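Local coordinates for protein possible galactose mutarotase (Streptomyces platensis subsp. rosaceus, PDB 4RNL) that is of unknown function but probably acts as an aldose 1-epimerase, interconverting the alpha and beta anomers of galactose or a related sugar, at residues 144-156 with 166-179. Residues are numbered along the deposited sequence; the frame is centred on the assembly and turned at random.
Sequences EGFPGALDVRVTY and VSCATTDAPTVVNL
L150 and A169 touch across an antiparallel beta hairpin, formed by strands 150-159 and 162-171 in a large antiparallel sheet of the galactose mutarotase fold. D151 with T170, R153 with C168 and T155 with V166 are the hydrogen-bonded pairs. The buried face carries L150, V152, V154, S167, A169 and T171. With CG anti to the backbone N (chi1 -171°) and chi2 near 71°, L150 CD1 comes to 3.8 Å from A169 CB. Its two methyls also meet V177 CG2 tip to tip, where the chain after the hairpin comes back across the face that carries L150 and V152. V152 CG1 reaches L179 CD1 in the same way, at 3.8 Å. With an alanine at L150, the methyls that meet V177 CG2 and A169 CB would be gone, and a gap would probably open between them.

The other face is looser, and R153 is exposed there. R153 NH1 and D151 OD1 form only a long salt bridge, with the oxygen well out of the guanidinium plane; H136 hydrogen-bonds the same OD1. A water joins T155 OG1 to V166 O, and Q134 also hydrogen-bonds that hydroxyl.

Beyond the open end of the hairpin, D172 OD1 accepts a hydrogen bond from A149 N at 2.9 Å, met from above the carboxylate plane. G148 has no room for a CB beside A173 O and T171 OG1. T175 OG1 donates to P147 O at 2.8 Å, in the carbonyl plane.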
ATOM      1  N   GLU A 144     -10.938  -7.662 -14.935  1.00 14.71           N
ATOM      2  CA  GLU A 144      -9.639  -8.334 -14.855  1.00 16.90           C
ATOM      3  C   GLU A 144      -9.759  -9.822 -14.520  1.00 18.64           C
ATOM      4  O   GLU A 144      -8.829 -10.421 -13.980  1.00 15.46           O
ATOM      5  CB  GLU A 144      -8.717  -7.634 -13.853  1.00 14.81           C
ATOM      6  CG  GLU A 144      -8.217  -6.262 -14.316  1.00 16.67           C
ATOM      7  CD  GLU A 144      -7.272  -6.352 -15.503  1.00 23.00           C
ATOM      8  OE1 GLU A 144      -6.732  -7.453 -15.776  1.00 18.35           O
ATOM      9  OE2 GLU A 144      -7.071  -5.322 -16.178  1.00 28.20           O
ATOM     10  N   GLY A 145     -10.901 -10.417 -14.845  1.00 17.94           N
ATOM     11  CA  GLY A 145     -11.083 -11.845 -14.635  1.00 17.12           C
ATOM     12  C   GLY A 145     -11.656 -12.243 -13.285  1.00 17.93           C
ATOM     13  O   GLY A 145     -12.014 -13.398 -13.099  1.00 17.51           O
ATOM     14  N   PHE A 146     -11.751 -11.303 -12.346  1.00 16.20           N
ATOM     15  CA  PHE A 146     -12.279 -11.613 -11.014  1.00 13.57           C
ATOM     16  C   PHE A 146     -13.803 -11.658 -11.069  1.00 17.69           C
ATOM     17  O   PHE A 146     -14.427 -10.771 -11.645  1.00 15.48           O
ATOM     18  CB  PHE A 146     -11.807 -10.568  -9.991  1.00 12.95           C
ATOM     19  CG  PHE A 146     -10.321 -10.572  -9.755  1.00 15.67           C
ATOM     20  CD1 PHE A 146      -9.759 -11.426  -8.819  1.00 14.18           C
ATOM     21  CD2 PHE A 146      -9.484  -9.714 -10.458  1.00 13.78           C
ATOM     22  CE1 PHE A 146      -8.384 -11.443  -8.593  1.00 15.19           C
ATOM     23  CE2 PHE A 146      -8.102  -9.725 -10.244  1.00 14.48           C
ATOM     24  CZ  PHE A 146      -7.551 -10.585  -9.311  1.00 18.02           C
ATOM     25  N   PRO A 147     -14.412 -12.696 -10.469  1.00 15.17           N
ATOM     26  CA  PRO A 147     -15.871 -12.828 -10.518  1.00 16.76           C
ATOM     27  C   PRO A 147     -16.564 -11.930  -9.490  1.00 15.80           C
ATOM     28  O   PRO A 147     -15.986 -11.594  -8.454  1.00 14.07           O
ATOM     29  CB  PRO A 147     -16.088 -14.309 -10.185  1.00 17.21           C
ATOM     30  CG  PRO A 147     -14.953 -14.640  -9.259  1.00 17.69           C
ATOM     31  CD  PRO A 147     -13.776 -13.783  -9.706  1.00 15.85           C
ATOM     32  N   GLY A 148     -17.792 -11.521  -9.787  1.00 16.92           N
ATOM     33  CA  GLY A 148     -18.568 -10.735  -8.845  1.00 15.13           C
ATOM     34  C   GLY A 148     -18.347  -9.244  -8.977  1.00 14.86           C
ATOM     35  O   GLY A 148     -17.217  -8.785  -9.170  1.00 16.55           O
ATOM     36  N   ALA A 149     -19.432  -8.482  -8.877  1.00 15.14           N
ATOM     37  CA  ALA A 149     -19.315  -7.028  -8.800  1.00 15.56           C
ATOM     38  C   ALA A 149     -18.930  -6.657  -7.374  1.00 18.12           C
ATOM     39  O   ALA A 149     -19.648  -6.987  -6.424  1.00 19.11           O
ATOM     40  CB  ALA A 149     -20.631  -6.373  -9.179  1.00 17.82           C
ATOM     41  N   LEU A 150     -17.801  -5.972  -7.224  1.00 13.63           N
ATOM     42  CA  LEU A 150     -17.288  -5.614  -5.903  1.00 12.53           C
ATOM     43  C   LEU A 150     -17.492  -4.121  -5.653  1.00 14.93           C
ATOM     44  O   LEU A 150     -16.899  -3.288  -6.332  1.00 16.03           O
ATOM     45  CB  LEU A 150     -15.805  -5.982  -5.784  1.00 12.95           C
ATOM     46  CG  LEU A 150     -15.192  -5.851  -4.386  1.00 13.77           C
ATOM     47  CD1 LEU A 150     -15.722  -6.947  -3.455  1.00 12.65           C
ATOM     48  CD2 LEU A 150     -13.667  -5.877  -4.441  1.00 15.55           C
ATOM     49  N   ASP A 151     -18.340  -3.801  -4.678  1.00 14.48           N
ATOM     50  CA  ASP A 151     -18.647  -2.421  -4.305  1.00 13.18           C
ATOM     51  C   ASP A 151     -17.634  -1.979  -3.255  1.00 12.32           C
ATOM     52  O   ASP A 151     -17.677  -2.442  -2.117  1.00 14.64           O
ATOM     53  CB  ASP A 151     -20.067  -2.365  -3.731  1.00 14.78           C
ATOM     54  CG  ASP A 151     -20.596  -0.945  -3.592  1.00 24.02           C
ATOM     55  OD1 ASP A 151     -19.829   0.007  -3.802  1.00 21.24           O
ATOM     56  OD2 ASP A 151     -21.791  -0.777  -3.269  1.00 30.34           O
ATOM     57  N   VAL A 152     -16.717  -1.088  -3.632  1.00 12.09           N
ATOM     58  CA  VAL A 152     -15.572  -0.766  -2.777  1.00 11.48           C
ATOM     59  C   VAL A 152     -15.578   0.683  -2.323  1.00 13.92           C
ATOM     60  O   VAL A 152     -15.814   1.588  -3.124  1.00 13.82           O
ATOM     61  CB  VAL A 152     -14.229  -1.013  -3.513  1.00 16.31           C
ATOM     62  CG1 VAL A 152     -13.035  -0.728  -2.586  1.00 12.29           C
ATOM     63  CG2 VAL A 152     -14.165  -2.429  -4.054  1.00 15.81           C
ATOM     64  N   ARG A 153     -15.305   0.897  -1.035  1.00 10.54           N
ATOM     65  CA  ARG A 153     -15.124   2.240  -0.498  1.00 14.00           C
ATOM     66  C   ARG A 153     -13.833   2.282   0.294  1.00 16.40           C
ATOM     67  O   ARG A 153     -13.580   1.414   1.127  1.00 19.01           O
ATOM     68  CB  ARG A 153     -16.288   2.633   0.421  1.00 15.61           C
ATOM     69  CG  ARG A 153     -17.540   3.008  -0.322  1.00 22.41           C
ATOM     70  CD  ARG A 153     -18.645   3.451   0.613  1.00 25.90           C
ATOM     71  NE  ARG A 153     -19.768   3.978  -0.160  1.00 32.51           N
ATOM     72  CZ  ARG A 153     -20.669   3.220  -0.775  1.00 39.36           C
ATOM     73  NH1 ARG A 153     -20.584   1.897  -0.704  1.00 40.72           N
ATOM     74  NH2 ARG A 153     -21.651   3.787  -1.463  1.00 41.97           N
ATOM     75  N   VAL A 154     -13.019   3.292   0.030  1.00 11.23           N
ATOM     76  CA  VAL A 154     -11.761   3.452   0.743  1.00  9.03           C
ATOM     77  C   VAL A 154     -11.739   4.863   1.307  1.00 11.94           C
ATOM     78  O   VAL A 154     -11.868   5.840   0.568  1.00 12.73           O
ATOM     79  CB  VAL A 154     -10.557   3.224  -0.181  1.00  9.16           C
ATOM     80  CG1 VAL A 154      -9.259   3.449   0.585  1.00 11.30           C
ATOM     81  CG2 VAL A 154     -10.589   1.808  -0.753  1.00 10.14           C
ATOM     82  N   THR A 155     -11.603   4.966   2.625  1.00 13.17           N
ATOM     83  CA  THR A 155     -11.749   6.250   3.284  1.00 14.97           C
ATOM     84  C   THR A 155     -10.420   6.664   3.880  1.00 13.37           C
ATOM     85  O   THR A 155      -9.835   5.933   4.681  1.00 11.57           O
ATOM     86  CB  THR A 155     -12.830   6.186   4.379  1.00 16.25           C
ATOM     87  OG1 THR A 155     -14.066   5.738   3.803  1.00 18.61           O
ATOM     88  CG2 THR A 155     -13.044   7.568   5.009  1.00 16.30           C
ATOM     89  N   TYR A 156      -9.948   7.837   3.476  1.00  9.38           N
ATOM     90  CA  TYR A 156      -8.669   8.372   3.927  1.00  9.82           C
ATOM     91  C   TYR A 156      -8.978   9.534   4.868  1.00 11.31           C
ATOM     92  O   TYR A 156      -9.575  10.524   4.447  1.00 13.69           O
ATOM     93  CB  TYR A 156      -7.869   8.931   2.744  1.00  9.08           C
ATOM     94  CG  TYR A 156      -7.513   7.969   1.614  1.00  9.05           C
ATOM     95  CD1 TYR A 156      -8.482   7.533   0.710  1.00 12.86           C
ATOM     96  CD2 TYR A 156      -6.199   7.554   1.417  1.00 14.26           C
ATOM     97  CE1 TYR A 156      -8.153   6.679  -0.350  1.00 14.22           C
ATOM     98  CE2 TYR A 156      -5.859   6.697   0.361  1.00 11.08           C
ATOM     99  CZ  TYR A 156      -6.843   6.264  -0.506  1.00  9.31           C
ATOM    100  OH  TYR A 156      -6.498   5.432  -1.558  1.00 11.13           O
ATOM    101  N   VAL A 166      -9.252   3.238   5.731  1.00  9.44           N
ATOM    102  CA  VAL A 166     -10.159   2.112   5.984  1.00 11.23           C
ATOM    103  C   VAL A 166     -10.738   1.671   4.655  1.00 13.70           C
ATOM    104  O   VAL A 166     -11.324   2.485   3.941  1.00 11.80           O
ATOM    105  CB  VAL A 166     -11.301   2.520   6.939  1.00 15.97           C
ATOM    106  CG1 VAL A 166     -12.257   1.338   7.189  1.00 16.42           C
ATOM    107  CG2 VAL A 166     -10.723   3.046   8.251  1.00 13.34           C
ATOM    108  N   SER A 167     -10.565   0.395   4.313  1.00 10.10           N
ATOM    109  CA  SER A 167     -11.082  -0.121   3.049  1.00 13.48           C
ATOM    110  C   SER A 167     -12.252  -1.059   3.337  1.00 15.44           C
ATOM    111  O   SER A 167     -12.136  -1.955   4.172  1.00 17.20           O
ATOM    112  CB  SER A 167      -9.981  -0.851   2.274  1.00 15.17           C
ATOM    113  OG  SER A 167      -8.808  -0.044   2.180  1.00 16.71           O
ATOM    114  N   CYS A 168     -13.385  -0.828   2.676  1.00 11.93           N
ATOM    115  CA  CYS A 168     -14.588  -1.630   2.898  1.00 16.47           C
ATOM    116  C   CYS A 168     -15.088  -2.172   1.565  1.00 19.60           C
ATOM    117  O   CYS A 168     -14.952  -1.502   0.536  1.00 15.41           O
ATOM    118  CB  CYS A 168     -15.691  -0.782   3.546  1.00 22.32           C
ATOM    119  SG  CYS A 168     -15.336  -0.237   5.240  1.00 36.04           S
ATOM    120  N   ALA A 169     -15.657  -3.375   1.567  1.00 15.79           N
ATOM    121  CA  ALA A 169     -16.229  -3.903   0.330  1.00 13.74           C
ATOM    122  C   ALA A 169     -17.342  -4.894   0.571  1.00 13.06           C
ATOM    123  O   ALA A 169     -17.364  -5.578   1.592  1.00 12.95           O
ATOM    124  CB  ALA A 169     -15.153  -4.542  -0.540  1.00 13.72           C
ATOM    125  N   THR A 170     -18.264  -4.970  -0.385  1.00 12.33           N
ATOM    126  CA  THR A 170     -19.237  -6.061  -0.443  1.00 13.81           C
ATOM    127  C   THR A 170     -19.265  -6.566  -1.875  1.00 18.79           C
ATOM    128  O   THR A 170     -18.821  -5.869  -2.786  1.00 17.99           O
ATOM    129  CB  THR A 170     -20.653  -5.620  -0.033  1.00 19.83           C
ATOM    130  OG1 THR A 170     -21.099  -4.569  -0.902  1.00 20.06           O
ATOM    131  CG2 THR A 170     -20.677  -5.138   1.418  1.00 19.61           C
ATOM    132  N   THR A 171     -19.793  -7.769  -2.075  1.00 16.06           N
ATOM    133  CA  THR A 171     -19.795  -8.386  -3.397  1.00 16.72           C
ATOM    134  C   THR A 171     -21.140  -9.025  -3.692  1.00 18.95           C
ATOM    135  O   THR A 171     -21.853  -9.412  -2.767  1.00 16.44           O
ATOM    136  CB  THR A 171     -18.685  -9.452  -3.505  1.00 16.88           C
ATOM    137  OG1 THR A 171     -18.601  -9.921  -4.856  1.00 17.70           O
ATOM    138  CG2 THR A 171     -18.970 -10.634  -2.569  1.00 16.54           C
ATOM    139  N   ASP A 172     -21.511  -9.126  -4.969  1.00 16.83           N
ATOM    140  CA  ASP A 172     -22.755  -9.822  -5.317  1.00 18.80           C
ATOM    141  C   ASP A 172     -22.539 -11.288  -5.708  1.00 22.13           C
ATOM    142  O   ASP A 172     -23.491 -12.009  -6.029  1.00 18.53           O
ATOM    143  CB  ASP A 172     -23.578  -9.059  -6.379  1.00 22.28           C
ATOM    144  CG  ASP A 172     -22.921  -9.035  -7.755  1.00 27.72           C
ATOM    145  OD1 ASP A 172     -21.856  -9.662  -7.949  1.00 19.24           O
ATOM    146  OD2 ASP A 172     -23.492  -8.384  -8.660  1.00 28.55           O
ATOM    147  N   ALA A 173     -21.285 -11.728  -5.673  1.00 17.93           N
ATOM    148  CA  ALA A 173     -20.959 -13.132  -5.927  1.00 23.54           C
ATOM    149  C   ALA A 173     -19.614 -13.451  -5.287  1.00 18.60           C
ATOM    150  O   ALA A 173     -18.801 -12.545  -5.115  1.00 18.63           O
ATOM    151  CB  ALA A 173     -20.924 -13.404  -7.427  1.00 24.01           C
ATOM    152  N   PRO A 174     -19.375 -14.727  -4.929  1.00 19.00           N
ATOM    153  CA  PRO A 174     -18.094 -15.070  -4.292  1.00 14.56           C
ATOM    154  C   PRO A 174     -16.899 -14.597  -5.111  1.00 23.46           C
ATOM    155  O   PRO A 174     -16.890 -14.711  -6.344  1.00 14.89           O
ATOM    156  CB  PRO A 174     -18.128 -16.602  -4.230  1.00 15.08           C
ATOM    157  CG  PRO A 174     -19.596 -16.929  -4.144  1.00 18.23           C
ATOM    158  CD  PRO A 174     -20.289 -15.888  -4.996  1.00 19.46           C
ATOM    159  N   THR A 175     -15.915 -14.030  -4.422  1.00 16.19           N
ATOM    160  CA  THR A 175     -14.751 -13.485  -5.080  1.00 14.44           C
ATOM    161  C   THR A 175     -13.591 -13.520  -4.101  1.00 14.45           C
ATOM    162  O   THR A 175     -13.755 -13.973  -2.971  1.00 17.86           O
ATOM    163  CB  THR A 175     -15.023 -12.042  -5.558  1.00 17.45           C
ATOM    164  OG1 THR A 175     -14.032 -11.665  -6.520  1.00 13.69           O
ATOM    165  CG2 THR A 175     -15.033 -11.046  -4.389  1.00 17.18           C
ATOM    166  N   VAL A 176     -12.420 -13.059  -4.532  1.00 14.79           N
ATOM    167  CA  VAL A 176     -11.314 -12.846  -3.613  1.00 13.95           C
ATOM    168  C   VAL A 176     -10.991 -11.356  -3.605  1.00 17.67           C
ATOM    169  O   VAL A 176     -11.152 -10.674  -4.624  1.00 12.99           O
ATOM    170  CB  VAL A 176     -10.063 -13.672  -3.984  1.00 13.19           C
ATOM    171  CG1 VAL A 176     -10.358 -15.163  -3.885  1.00 15.98           C
ATOM    172  CG2 VAL A 176      -9.579 -13.320  -5.389  1.00 17.72           C
ATOM    173  N   VAL A 177     -10.581 -10.853  -2.438  1.00 12.42           N
ATOM    174  CA  VAL A 177     -10.300  -9.432  -2.240  1.00 10.06           C
ATOM    175  C   VAL A 177      -9.105  -9.294  -1.301  1.00 12.59           C
ATOM    176  O   VAL A 177      -9.029  -9.973  -0.274  1.00 14.22           O
ATOM    177  CB  VAL A 177     -11.483  -8.688  -1.586  1.00 18.54           C
ATOM    178  CG1 VAL A 177     -11.197  -7.177  -1.561  1.00 12.47           C
ATOM    179  CG2 VAL A 177     -12.764  -8.950  -2.314  1.00 28.63           C
ATOM    180  N   ASN A 178      -8.179  -8.409  -1.650  1.00 10.11           N
ATOM    181  CA  ASN A 178      -7.012  -8.133  -0.819  1.00  9.27           C
ATOM    182  C   ASN A 178      -6.536  -6.738  -1.197  1.00 11.45           C
ATOM    183  O   ASN A 178      -5.779  -6.576  -2.158  1.00 11.52           O
ATOM    184  CB  ASN A 178      -5.933  -9.184  -1.100  1.00 10.23           C
ATOM    185  CG  ASN A 178      -4.694  -9.045  -0.213  1.00 11.70           C
ATOM    186  OD1 ASN A 178      -4.750  -8.552   0.919  1.00 13.88           O
ATOM    187  ND2 ASN A 178      -3.558  -9.488  -0.738  1.00 17.40           N
ATOM    188  N   LEU A 179      -7.013  -5.721  -0.480  1.00  8.56           N
ATOM    189  CA  LEU A 179      -6.679  -4.339  -0.833  1.00  8.39           C
ATOM    190  C   LEU A 179      -5.575  -3.787   0.055  1.00 12.37           C
ATOM    191  O   LEU A 179      -5.536  -4.067   1.247  1.00 13.18           O
ATOM    192  CB  LEU A 179      -7.912  -3.451  -0.704  1.00  9.52           C
ATOM    193  CG  LEU A 179      -9.164  -3.984  -1.394  1.00 13.77           C
ATOM    194  CD1 LEU A 179     -10.344  -3.058  -1.175  1.00 14.44           C
ATOM    195  CD2 LEU A 179      -8.897  -4.148  -2.873  1.00 16.44           C
TER
HETATM  196  O   HOH W   1     -14.337   2.990   3.999  1.00 19.93           O